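Histidine acid phosphatase (Bifidobacterium longum subsp. infantis, PDB 6RXG) probably hydrolyses phosphate monoesters of myo-inositol hexakisphosphate (phytate), lower inositol phosphates and 2,3-bisphosphoglycerate, releasing inorganic phosphate. Local coordinates at residues Y193-Q198 and H403-M408; G230-I235 and D357-G362; P363-Q368 and A423-T428. The protein carries 1 engineered substitution. All blocks are in the same frame, centred on the assembly; numbering follows the deposited sequence.

Interaction 1: Y193-Q198 and H403-M408; sequences YFHKVQ and HAQTMM. Engineered in segment 403-408: Q405 (natural residue Glu).
Y193, F194 and H195, in the type I turn that follows helix 189-192, pack against the start of helix 404-414, where the HAE motif of the MINPP1 branch of histidine acid phosphatases reads HAQ because Q405 is an engineered replacement of glutamate. The tight part is H195 on Q405. The imidazole lies with one face under the CB of Q405, which sits 3.5 Å from the ring centroid and 11° off its normal, a CH-pi contact. CG of H195 stands between backbone N and carbonyl carbon (chi1 57°), which turns the ring toward the helix. The Q405 chain bends at chi2, carrying its amide away from H195 toward K361. Beside it, the edge of the Y193 phenol meets the face of H403 in an offset edge-to-face stack, centroids 5.1 Å apart. A hydrogen bond between H403 NE2 and S142 OG holds the H403 ring. On the F194 side, T406 CG2 comes obliquely to F194 CE2 at 3.6 Å. The other end of the loop is loose: V197 and the exposed Q198 run off from helix 404-414, V197 packing instead on helix 210-224. A404 touches R48, the neighbour of the phosphorylated H49, so the contact borders the active site. No direct hydrogen bond joins the segments; one water, over the centre of the F194 ring, hydrogen-bonds H195 ND1 (3.0 Å) and T406 OG1 (2.9 Å).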
ATOM      1  N   TYR B 193      -5.620   1.556 -11.360  1.00 18.99           N
ATOM      2  CA  TYR B 193      -4.362   2.160 -11.809  1.00 19.26           C
ATOM      3  C   TYR B 193      -4.672   3.517 -12.423  1.00 18.88           C
ATOM      4  O   TYR B 193      -4.149   3.884 -13.484  1.00 17.32           O
ATOM      5  CB  TYR B 193      -3.637   1.259 -12.802  1.00 19.46           C
ATOM      6  CG  TYR B 193      -2.132   1.317 -12.661  1.00 20.61           C
ATOM      7  CD1 TYR B 193      -1.492   0.666 -11.619  1.00 20.36           C
ATOM      8  CD2 TYR B 193      -1.360   2.014 -13.576  1.00 19.31           C
ATOM      9  CE1 TYR B 193      -0.114   0.707 -11.486  1.00 20.64           C
ATOM     10  CE2 TYR B 193       0.015   2.045 -13.466  1.00 22.72           C
ATOM     11  CZ  TYR B 193       0.631   1.400 -12.411  1.00 23.07           C
ATOM     12  OH  TYR B 193       1.998   1.456 -12.291  1.00 27.18           O
ATOM     13  N   PHE B 194      -5.548   4.264 -11.759  1.00 18.98           N
ATOM     14  CA  PHE B 194      -6.069   5.522 -12.277  1.00 19.27           C
ATOM     15  C   PHE B 194      -5.087   6.679 -12.175  1.00 19.35           C
ATOM     16  O   PHE B 194      -5.380   7.750 -12.703  1.00 22.35           O
ATOM     17  CB  PHE B 194      -7.377   5.891 -11.553  1.00 18.87           C
ATOM     18  CG  PHE B 194      -7.323   5.742 -10.049  1.00 16.84           C
ATOM     19  CD1 PHE B 194      -6.554   6.610  -9.269  1.00 19.42           C
ATOM     20  CD2 PHE B 194      -8.062   4.761  -9.403  1.00 17.16           C
ATOM     21  CE1 PHE B 194      -6.513   6.480  -7.877  1.00 20.04           C
ATOM     22  CE2 PHE B 194      -8.030   4.634  -8.008  1.00 16.75           C
ATOM     23  CZ  PHE B 194      -7.248   5.506  -7.250  1.00 17.94           C
ATOM     24  N   HIS B 195      -3.924   6.481 -11.548  1.00 19.16           N
ATOM     25  CA  HIS B 195      -2.960   7.547 -11.311  1.00 19.07           C
ATOM     26  C   HIS B 195      -1.976   7.736 -12.465  1.00 21.84           C
ATOM     27  O   HIS B 195      -1.224   8.716 -12.462  1.00 23.58           O
ATOM     28  CB  HIS B 195      -2.178   7.258 -10.019  1.00 19.19           C
ATOM     29  CG  HIS B 195      -1.460   5.939 -10.011  1.00 21.18           C
ATOM     30  ND1 HIS B 195      -2.118   4.731  -9.929  1.00 23.31           N
ATOM     31  CD2 HIS B 195      -0.135   5.644 -10.015  1.00 21.87           C
ATOM     32  CE1 HIS B 195      -1.234   3.748  -9.920  1.00 22.56           C
ATOM     33  NE2 HIS B 195      -0.022   4.274  -9.971  1.00 22.06           N
ATOM     34  N   LYS B 196      -1.966   6.835 -13.443  1.00 23.28           N
ATOM     35  CA  LYS B 196      -1.040   6.911 -14.562  1.00 22.64           C
ATOM     36  C   LYS B 196      -1.776   6.637 -15.864  1.00 22.70           C
ATOM     37  O   LYS B 196      -2.754   5.893 -15.902  1.00 23.25           O
ATOM     38  CB  LYS B 196       0.106   5.901 -14.430  1.00 27.83           C
ATOM     39  CG  LYS B 196       1.097   6.189 -13.314  1.00 32.12           C
ATOM     40  CD  LYS B 196       2.195   5.145 -13.303  1.00 37.43           C
ATOM     41  CE  LYS B 196       3.165   5.342 -12.136  1.00 44.01           C
ATOM     42  NZ  LYS B 196       4.494   4.698 -12.384  1.00 47.69           N
ATOM     43  N   VAL B 197      -1.275   7.245 -16.933  1.00 22.86           N
ATOM     44  CA  VAL B 197      -1.834   7.026 -18.267  1.00 24.10           C
ATOM     45  C   VAL B 197      -1.438   5.649 -18.772  1.00 25.11           C
ATOM     46  O   VAL B 197      -2.238   4.933 -19.397  1.00 26.88           O
ATOM     47  CB  VAL B 197      -1.364   8.135 -19.227  1.00 26.37           C
ATOM     48  CG1 VAL B 197      -1.619   7.739 -20.695  1.00 27.58           C
ATOM     49  CG2 VAL B 197      -2.036   9.461 -18.877  1.00 25.92           C
ATOM     50  N   GLN B 198      -0.212   5.254 -18.478  1.00 23.25           N
ATOM     51  CA  GLN B 198       0.328   3.975 -18.898  1.00 28.55           C
ATOM     52  C   GLN B 198      -0.137   2.889 -17.944  1.00 28.39           C
ATOM     53  O   GLN B 198       0.006   3.031 -16.725  1.00 29.98           O
ATOM     54  CB  GLN B 198       1.857   4.035 -18.925  1.00 33.55           C
ATOM     55  CG  GLN B 198       2.442   5.458 -18.983  1.00 40.67           C
ATOM     56  CD  GLN B 198       2.450   6.158 -17.619  1.00 43.76           C
ATOM     57  OE1 GLN B 198       2.763   5.556 -16.593  1.00 51.76           O
ATOM     58  NE2 GLN B 198       2.069   7.423 -17.606  1.00 40.02           N
ATOM     59  N   HIS B 403      -2.748  -1.007  -5.377  1.00 15.10           N
ATOM     60  CA  HIS B 403      -1.507  -0.337  -5.000  1.00 14.11           C
ATOM     61  C   HIS B 403      -1.723   0.698  -3.897  1.00 16.80           C
ATOM     62  O   HIS B 403      -2.830   1.192  -3.678  1.00 17.80           O
ATOM     63  CB  HIS B 403      -0.918   0.339  -6.235  1.00 14.54           C
ATOM     64  CG  HIS B 403      -0.745  -0.599  -7.370  1.00 15.00           C
ATOM     65  ND1 HIS B 403       0.389  -1.363  -7.523  1.00 17.12           N
ATOM     66  CD2 HIS B 403      -1.588  -0.957  -8.363  1.00 16.14           C
ATOM     67  CE1 HIS B 403       0.247  -2.132  -8.591  1.00 18.45           C
ATOM     68  NE2 HIS B 403      -0.936  -1.897  -9.121  1.00 18.89           N
ATOM     69  N   ALA B 404      -0.623   1.070  -3.231  1.00 17.53           N
ATOM     70  CA  ALA B 404      -0.684   2.224  -2.348  1.00 16.64           C
ATOM     71  C   ALA B 404      -1.109   3.462  -3.115  1.00 17.57           C
ATOM     72  O   ALA B 404      -1.818   4.317  -2.565  1.00 17.01           O
ATOM     73  CB  ALA B 404       0.676   2.464  -1.673  1.00 18.33           C
ATOM     74  N   GLN B 405      -0.685   3.572  -4.384  1.00 17.54           N
ATOM     75  CA  GLN B 405      -1.088   4.690  -5.224  1.00 18.77           C
ATOM     76  C   GLN B 405      -2.589   4.678  -5.479  1.00 19.45           C
ATOM     77  O   GLN B 405      -3.160   5.699  -5.884  1.00 19.11           O
ATOM     78  CB  GLN B 405      -0.328   4.654  -6.542  1.00 21.35           C
ATOM     79  CG  GLN B 405       1.168   4.950  -6.400  1.00 31.01           C
ATOM     80  CD  GLN B 405       1.945   3.854  -5.667  1.00 39.28           C
ATOM     81  OE1 GLN B 405       1.537   2.672  -5.620  1.00 39.53           O
ATOM     82  NE2 GLN B 405       3.069   4.247  -5.073  1.00 42.95           N
ATOM     83  N   THR B 406      -3.234   3.542  -5.233  1.00 18.44           N
ATOM     84  CA  THR B 406      -4.683   3.413  -5.249  1.00 16.46           C
ATOM     85  C   THR B 406      -5.281   3.737  -3.882  1.00 15.02           C
ATOM     86  O   THR B 406      -6.216   4.540  -3.770  1.00 14.46           O
ATOM     87  CB  THR B 406      -5.069   1.981  -5.650  1.00 14.33           C
ATOM     88  OG1 THR B 406      -4.251   1.523  -6.729  1.00 18.10           O
ATOM     89  CG2 THR B 406      -6.491   1.939  -6.088  1.00 14.88           C
ATOM     90  N   MET B 407      -4.747   3.114  -2.831  1.00 15.77           N
ATOM     91  CA  MET B 407      -5.339   3.247  -1.507  1.00 14.98           C
ATOM     92  C   MET B 407      -5.237   4.669  -0.958  1.00 15.34           C
ATOM     93  O   MET B 407      -6.184   5.165  -0.335  1.00 15.70           O
ATOM     94  CB  MET B 407      -4.674   2.261  -0.544  1.00 16.91           C
ATOM     95  CG  MET B 407      -5.218   2.312   0.869  1.00 16.09           C
ATOM     96  SD  MET B 407      -6.980   1.899   0.972  1.00 17.33           S
ATOM     97  CE  MET B 407      -6.958   0.127   0.852  1.00 19.23           C
ATOM     98  N   MET B 408      -4.088   5.340  -1.130  1.00 14.81           N
ATOM     99  CA  MET B 408      -3.916   6.652  -0.532  1.00 14.26           C
ATOM    100  C   MET B 408      -4.971   7.646  -1.015  1.00 14.77           C
ATOM    101  O   MET B 408      -5.633   8.264  -0.182  1.00 15.18           O
ATOM    102  CB  MET B 408      -2.485   7.151  -0.765  1.00 15.35           C
ATOM    103  CG  MET B 408      -1.477   6.356   0.048  1.00 16.95           C
ATOM    104  SD  MET B 408       0.234   6.915  -0.129  1.00 18.90           S
ATOM    105  CE  MET B 408       0.732   6.300  -1.737  1.00 20.87           C
TER
HETATM  106  O   HOH W   1      -4.575   3.625  -8.710  1.00 19.33           O

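Interaction 2: G230-I235 and D357-G362; sequences GAEKTI and DFYEKG
The phenol of Y359 is sandwiched: A231 CB lies over one face, displaced toward the hydroxyl end and 3.5 Å from Y359 CZ, while F358 CD2 of its own helix covers the opposite face. I235 CD1 comes in at the edge, in the ring plane, 3.9 Å from Y359 CE2. CG of Y359 is anti to the carbonyl carbon (chi1 -85°), directing the ring across the gap between two helices, 226-236 and 343-361, that run nearly antiparallel here, their local axes 10.8 Å apart at closest. The hydroxyl is fixed at its far end by Y431 N. With the phenol of Y359 cut back to an alanine, a gap is likely to open beside A231 and I235, and Y431 N would probably lose its hydroxyl partner. Alongside this apolar patch two acids converge. E232 and E360 both extend beyond CG and cross at about a right angle, their carboxylate planes 48° apart, and E232 OE2 comes within 2.6 Å of E360 OE2. D357 and K361 form a salt bridge within the second helix. E232, E360 and the nearby E356 bind zinc in a structure of this protein, but no zinc occupies that site here. Two acidic oxygens this close imply that one of them probably carries a proton, and that metal binding there would likely displace it.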
ATOM      1  N   GLY B 230       7.804  23.031  -3.168  1.00 24.03           N
ATOM      2  CA  GLY B 230       8.419  23.799  -2.098  1.00 24.83           C
ATOM      3  C   GLY B 230       8.396  23.081  -0.761  1.00 23.39           C
ATOM      4  O   GLY B 230       9.394  23.068  -0.029  1.00 23.49           O
ATOM      5  N   ALA B 231       7.243  22.506  -0.405  1.00 22.85           N
ATOM      6  CA  ALA B 231       7.130  21.810   0.873  1.00 24.49           C
ATOM      7  C   ALA B 231       8.080  20.621   0.931  1.00 24.32           C
ATOM      8  O   ALA B 231       8.717  20.380   1.962  1.00 23.40           O
ATOM      9  CB  ALA B 231       5.689  21.359   1.117  1.00 24.93           C
ATOM     10  N   GLU B 232       8.216  19.879  -0.177  1.00 24.77           N
ATOM     11  CA  GLU B 232       9.115  18.730  -0.164  1.00 24.09           C
ATOM     12  C   GLU B 232      10.571  19.164  -0.029  1.00 26.90           C
ATOM     13  O   GLU B 232      11.358  18.481   0.630  1.00 27.42           O
ATOM     14  CB  GLU B 232       8.896  17.875  -1.415  1.00 23.32           C
ATOM     15  CG  GLU B 232       7.567  17.080  -1.366  1.00 23.69           C
ATOM     16  CD  GLU B 232       7.361  16.111  -2.536  1.00 25.66           C
ATOM     17  OE1 GLU B 232       8.154  16.171  -3.486  1.00 29.76           O
ATOM     18  OE2 GLU B 232       6.394  15.288  -2.509  1.00 25.65           O
ATOM     19  N   LYS B 233      10.951  20.291  -0.641  1.00 29.73           N
ATOM     20  CA  LYS B 233      12.297  20.823  -0.424  1.00 32.05           C
ATOM     21  C   LYS B 233      12.499  21.204   1.038  1.00 30.95           C
ATOM     22  O   LYS B 233      13.504  20.841   1.651  1.00 30.53           O
ATOM     23  CB  LYS B 233      12.551  22.028  -1.330  1.00 34.56           C
ATOM     24  CG  LYS B 233      13.913  22.694  -1.103  1.00 39.20           C
ATOM     25  CD  LYS B 233      15.056  21.687  -1.255  1.00 43.15           C
ATOM     26  CE  LYS B 233      16.441  22.347  -1.334  1.00 45.09           C
ATOM     27  NZ  LYS B 233      16.392  23.830  -1.293  1.00 48.15           N
ATOM     28  N   THR B 234      11.550  21.939   1.616  1.00 30.38           N
ATOM     29  CA  THR B 234      11.644  22.285   3.032  1.00 28.57           C
ATOM     30  C   THR B 234      11.865  21.041   3.881  1.00 29.02           C
ATOM     31  O   THR B 234      12.710  21.029   4.779  1.00 29.85           O
ATOM     32  CB  THR B 234      10.378  23.019   3.471  1.00 27.43           C
ATOM     33  OG1 THR B 234      10.333  24.310   2.851  1.00 27.13           O
ATOM     34  CG2 THR B 234      10.334  23.187   5.003  1.00 27.42           C
ATOM     35  N   ILE B 235      11.108  19.980   3.610  1.00 28.79           N
ATOM     36  CA  ILE B 235      11.217  18.760   4.400  1.00 29.26           C
ATOM     37  C   ILE B 235      12.544  18.061   4.134  1.00 32.95           C
ATOM     38  O   ILE B 235      13.199  17.577   5.064  1.00 33.19           O
ATOM     39  CB  ILE B 235      10.000  17.855   4.110  1.00 28.75           C
ATOM     40  CG1 ILE B 235       8.768  18.519   4.732  1.00 25.15           C
ATOM     41  CG2 ILE B 235      10.225  16.441   4.649  1.00 31.26           C
ATOM     42  CD1 ILE B 235       7.474  17.802   4.569  1.00 24.55           C
ATOM     43  N   ASP B 357       4.594  10.877   0.059  1.00 17.10           N
ATOM     44  CA  ASP B 357       3.310  10.229  -0.244  1.00 17.14           C
ATOM     45  C   ASP B 357       2.125  11.126   0.107  1.00 16.60           C
ATOM     46  O   ASP B 357       1.182  11.270  -0.683  1.00 17.93           O
ATOM     47  CB  ASP B 357       3.207   8.906   0.505  1.00 19.01           C
ATOM     48  CG  ASP B 357       4.158   7.855  -0.028  1.00 23.62           C
ATOM     49  OD1 ASP B 357       4.429   7.866  -1.242  1.00 25.15           O
ATOM     50  OD2 ASP B 357       4.635   7.031   0.777  1.00 26.18           O
ATOM     51  N   PHE B 358       2.147  11.733   1.289  1.00 16.43           N
ATOM     52  CA  PHE B 358       1.052  12.614   1.699  1.00 17.21           C
ATOM     53  C   PHE B 358       0.832  13.738   0.695  1.00 15.37           C
ATOM     54  O   PHE B 358      -0.308  14.070   0.345  1.00 15.07           O
ATOM     55  CB  PHE B 358       1.353  13.191   3.082  1.00 16.90           C
ATOM     56  CG  PHE B 358       0.397  14.264   3.523  1.00 15.19           C
ATOM     57  CD1 PHE B 358      -0.760  13.932   4.202  1.00 16.67           C
ATOM     58  CD2 PHE B 358       0.661  15.599   3.286  1.00 16.04           C
ATOM     59  CE1 PHE B 358      -1.654  14.908   4.613  1.00 18.02           C
ATOM     60  CE2 PHE B 358      -0.249  16.588   3.697  1.00 16.81           C
ATOM     61  CZ  PHE B 358      -1.405  16.220   4.367  1.00 17.96           C
ATOM     62  N   TYR B 359       1.914  14.376   0.247  1.00 16.02           N
ATOM     63  CA  TYR B 359       1.749  15.522  -0.630  1.00 16.28           C
ATOM     64  C   TYR B 359       1.395  15.133  -2.057  1.00 18.78           C
ATOM     65  O   TYR B 359       0.749  15.921  -2.766  1.00 18.29           O
ATOM     66  CB  TYR B 359       3.019  16.359  -0.638  1.00 15.59           C
ATOM     67  CG  TYR B 359       3.101  17.364   0.489  1.00 18.82           C
ATOM     68  CD1 TYR B 359       2.182  18.410   0.574  1.00 17.51           C
ATOM     69  CD2 TYR B 359       4.110  17.293   1.443  1.00 19.55           C
ATOM     70  CE1 TYR B 359       2.254  19.349   1.572  1.00 16.76           C
ATOM     71  CE2 TYR B 359       4.202  18.244   2.456  1.00 18.00           C
ATOM     72  CZ  TYR B 359       3.267  19.263   2.518  1.00 16.38           C
ATOM     73  OH  TYR B 359       3.376  20.198   3.526  1.00 16.58           O
ATOM     74  N   GLU B 360       1.801  13.950  -2.504  1.00 17.87           N
ATOM     75  CA  GLU B 360       1.607  13.587  -3.905  1.00 18.18           C
ATOM     76  C   GLU B 360       0.363  12.750  -4.135  1.00 18.97           C
ATOM     77  O   GLU B 360      -0.191  12.781  -5.240  1.00 19.68           O
ATOM     78  CB  GLU B 360       2.847  12.842  -4.417  1.00 20.49           C
ATOM     79  CG  GLU B 360       4.079  13.731  -4.439  1.00 23.60           C
ATOM     80  CD  GLU B 360       5.355  12.985  -4.712  1.00 28.02           C
ATOM     81  OE1 GLU B 360       5.293  11.880  -5.293  1.00 30.53           O
ATOM     82  OE2 GLU B 360       6.426  13.525  -4.366  1.00 27.85           O
ATOM     83  N   LYS B 361      -0.088  12.006  -3.108  1.00 20.30           N
ATOM     84  CA  LYS B 361      -1.121  10.998  -3.266  0.84 19.66           C
ATOM     85  C   LYS B 361      -2.175  11.015  -2.171  1.00 18.62           C
ATOM     86  O   LYS B 361      -3.186  10.318  -2.318  1.00 19.98           O
ATOM     87  CB  LYS B 361      -0.500   9.590  -3.320  1.00 21.65           C
ATOM     88  CG  LYS B 361       0.605   9.393  -4.404  1.00 27.75           C
ATOM     89  CD  LYS B 361       1.957   9.114  -3.769  0.72 33.00           C
ATOM     90  CE  LYS B 361       3.036   8.706  -4.770  0.93 38.04           C
ATOM     91  NZ  LYS B 361       4.078   7.918  -4.047  0.70 41.00           N
ATOM     92  N   GLY B 362      -1.976  11.772  -1.090  1.00 18.25           N
ATOM     93  CA  GLY B 362      -2.901  11.817   0.014  1.00 16.12           C
ATOM     94  C   GLY B 362      -3.659  13.129   0.029  1.00 17.61           C
ATOM     95  O   GLY B 362      -3.824  13.768  -1.010  1.00 17.99           O
TER

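Interaction 3: P363-Q368 and A423-T428; sequences PSYAGQ and APASTT
A single beta bridge between Y365 and A423 ties the loop after helix 343-361 to the loop after helix 404-414. Its two hydrogen bonds follow the parallel pattern, A423 using both its N and its O on the residues flanking Y365. A423 N donates to S364 O at 2.9 Å, tilted 28° from the carbonyl plane, and A423 O accepts from A366 N at 2.8 Å. That second bond runs nearly along the C=O axis, while Y365 CA adds a CA-H...O contact to the same A423 O. Side chains add little: A425 CB meets Y365 CD1 obliquely at 3.9 Å, the apolar part, and also rests 3.3 Å from the backbone A366 O. The Y365 ring turns aside to helices 210-224 and 226-236, where its hydroxyl bonds D225. Q368 CG packs over the ring centre, 3.5 Å above its plane. The Q368 amide folds back so that NE2 donates to Y365 O at 3.2 Å, in the carbonyl plane on a lone pair, while its OE1 takes T371 N. On the partner loop, A425 centres an inverse gamma turn, and S426 OG accepts from T428 N, an ST turn. The arrangement is an isolated bridge between two loops, one of them closed by a type II turn from Y365 to Q368 with glycine, G367, at its third position.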
ATOM      1  N   PRO B 363      -4.122  13.559   1.213  1.00 17.72           N
ATOM      2  CA  PRO B 363      -4.835  14.844   1.320  1.00 16.47           C
ATOM      3  C   PRO B 363      -4.045  16.029   0.789  1.00 16.58           C
ATOM      4  O   PRO B 363      -4.639  16.971   0.215  1.00 16.34           O
ATOM      5  CB  PRO B 363      -5.086  14.976   2.830  1.00 18.13           C
ATOM      6  CG  PRO B 363      -5.128  13.560   3.345  1.00 18.28           C
ATOM      7  CD  PRO B 363      -4.064  12.851   2.503  1.00 19.44           C
ATOM      8  N   SER B 364      -2.728  15.993   0.955  1.00 16.76           N
ATOM      9  CA  SER B 364      -1.810  17.043   0.496  1.00 16.34           C
ATOM     10  C   SER B 364      -2.270  18.379   1.071  1.00 17.04           C
ATOM     11  O   SER B 364      -2.798  18.436   2.189  1.00 20.78           O
ATOM     12  CB  SER B 364      -1.698  17.009  -1.016  1.00 17.31           C
ATOM     13  OG  SER B 364      -0.669  17.887  -1.451  1.00 17.38           O
ATOM     14  N   TYR B 365      -2.044  19.463   0.330  1.00 16.70           N
ATOM     15  CA  TYR B 365      -2.241  20.794   0.878  1.00 16.17           C
ATOM     16  C   TYR B 365      -3.665  21.306   0.697  1.00 16.70           C
ATOM     17  O   TYR B 365      -4.394  20.902  -0.215  1.00 17.80           O
ATOM     18  CB  TYR B 365      -1.250  21.776   0.265  1.00 18.17           C
ATOM     19  CG  TYR B 365      -1.404  22.124  -1.190  1.00 18.01           C
ATOM     20  CD1 TYR B 365      -2.153  23.218  -1.575  1.00 20.51           C
ATOM     21  CD2 TYR B 365      -0.713  21.425  -2.169  1.00 20.33           C
ATOM     22  CE1 TYR B 365      -2.253  23.581  -2.875  1.00 22.90           C
ATOM     23  CE2 TYR B 365      -0.810  21.781  -3.486  1.00 21.61           C
ATOM     24  CZ  TYR B 365      -1.568  22.868  -3.833  1.00 22.79           C
ATOM     25  OH  TYR B 365      -1.681  23.238  -5.148  1.00 25.70           O
ATOM     26  N   ALA B 366      -4.050  22.204   1.604  1.00 17.81           N
ATOM     27  CA  ALA B 366      -5.401  22.737   1.637  1.00 20.26           C
ATOM     28  C   ALA B 366      -5.668  23.630   0.433  1.00 23.03           C
ATOM     29  O   ALA B 366      -4.811  24.401   0.007  1.00 25.80           O
ATOM     30  CB  ALA B 366      -5.616  23.531   2.923  1.00 22.44           C
ATOM     31  N   GLY B 367      -6.880  23.541  -0.094  1.00 23.38           N
ATOM     32  CA  GLY B 367      -7.281  24.351  -1.227  1.00 25.14           C
ATOM     33  C   GLY B 367      -7.272  23.614  -2.539  1.00 26.64           C
ATOM     34  O   GLY B 367      -7.570  24.226  -3.573  1.00 30.23           O
ATOM     35  N   GLN B 368      -6.931  22.328  -2.536  1.00 24.33           N
ATOM     36  CA  GLN B 368      -6.935  21.531  -3.748  1.00 23.70           C
ATOM     37  C   GLN B 368      -7.486  20.150  -3.424  1.00 22.22           C
ATOM     38  O   GLN B 368      -7.461  19.707  -2.274  1.00 21.70           O
ATOM     39  CB  GLN B 368      -5.534  21.448  -4.360  1.00 23.41           C
ATOM     40  CG  GLN B 368      -4.471  20.729  -3.502  1.00 22.15           C
ATOM     41  CD  GLN B 368      -4.596  19.220  -3.569  1.00 20.54           C
ATOM     42  OE1 GLN B 368      -4.796  18.643  -4.637  1.00 20.64           O
ATOM     43  NE2 GLN B 368      -4.486  18.572  -2.416  1.00 20.91           N
ATOM     44  N   ALA B 423      -2.677  19.669   4.799  1.00 16.79           N
ATOM     45  CA  ALA B 423      -1.650  20.558   5.330  1.00 17.80           C
ATOM     46  C   ALA B 423      -1.921  22.003   4.931  1.00 17.76           C
ATOM     47  O   ALA B 423      -2.676  22.265   3.993  1.00 19.51           O
ATOM     48  CB  ALA B 423      -0.287  20.128   4.822  1.00 20.53           C
ATOM     49  N   PRO B 424      -1.314  22.969   5.626  1.00 18.34           N
ATOM     50  CA  PRO B 424      -1.424  24.361   5.175  1.00 20.72           C
ATOM     51  C   PRO B 424      -0.914  24.485   3.745  1.00 20.67           C
ATOM     52  O   PRO B 424      -0.032  23.738   3.315  1.00 20.28           O
ATOM     53  CB  PRO B 424      -0.539  25.130   6.164  1.00 22.25           C
ATOM     54  CG  PRO B 424      -0.455  24.229   7.384  1.00 21.33           C
ATOM     55  CD  PRO B 424      -0.417  22.844   6.784  1.00 20.37           C
ATOM     56  N   ALA B 425      -1.499  25.427   2.997  1.00 21.39           N
ATOM     57  CA  ALA B 425      -1.076  25.697   1.622  1.00 25.41           C
ATOM     58  C   ALA B 425       0.148  26.606   1.677  1.00 23.79           C
ATOM     59  O   ALA B 425       0.099  27.804   1.402  1.00 26.76           O
ATOM     60  CB  ALA B 425      -2.204  26.319   0.810  1.00 27.83           C
ATOM     61  N   SER B 426       1.264  25.996   2.056  1.00 24.07           N
ATOM     62  CA  SER B 426       2.473  26.706   2.434  1.00 24.75           C
ATOM     63  C   SER B 426       3.674  25.831   2.118  1.00 25.05           C
ATOM     64  O   SER B 426       3.621  24.613   2.297  1.00 25.76           O
ATOM     65  CB  SER B 426       2.464  27.057   3.930  1.00 25.27           C
ATOM     66  OG  SER B 426       3.650  27.725   4.301  1.00 24.50           O
ATOM     67  N   THR B 427       4.760  26.454   1.665  1.00 27.89           N
ATOM     68  CA  THR B 427       6.018  25.734   1.497  1.00 29.05           C
ATOM     69  C   THR B 427       6.856  25.685   2.768  1.00 28.80           C
ATOM     70  O   THR B 427       7.871  24.983   2.785  1.00 31.51           O
ATOM     71  CB  THR B 427       6.855  26.371   0.380  1.00 29.04           C
ATOM     72  OG1 THR B 427       7.132  27.733   0.703  1.00 28.70           O
ATOM     73  CG2 THR B 427       6.093  26.302  -0.947  1.00 29.13           C
ATOM     74  N   THR B 428       6.472  26.412   3.812  1.00 27.79           N
ATOM     75  CA  THR B 428       7.228  26.450   5.059  1.00 29.49           C
ATOM     76  C   THR B 428       6.471  25.860   6.241  1.00 26.91           C
ATOM     77  O   THR B 428       7.069  25.178   7.076  1.00 26.05           O
ATOM     78  CB  THR B 428       7.641  27.892   5.382  1.00 32.74           C
ATOM     79  OG1 THR B 428       6.501  28.752   5.341  1.00 35.53           O
ATOM     80  CG2 THR B 428       8.678  28.378   4.374  1.00 34.12           C
TER

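How the interactions relate
Helix 343-361 connects all three contacts. Interactions 2 and 3, with centres about 9 Å apart, are joined by two probable hydrogen bonds, T234 OG1 to T427 O at 2.6 Å and Y359 O to S364 OG at 2.8 Å, while F358 CZ packs on S364 O. Interaction 1 lies about 17 Å from interaction 2 between centres; they meet where M408 CB touches K361 O at 3.6 Å. Interaction 1 is the one of the three beside the catalytic pocket, and the side chain of Q405 is about 8 Å from that of E360, part of a zinc site that is empty in this model. Interaction 3 is more remote, about 21 Å from interaction 1 between centres, and does not touch it.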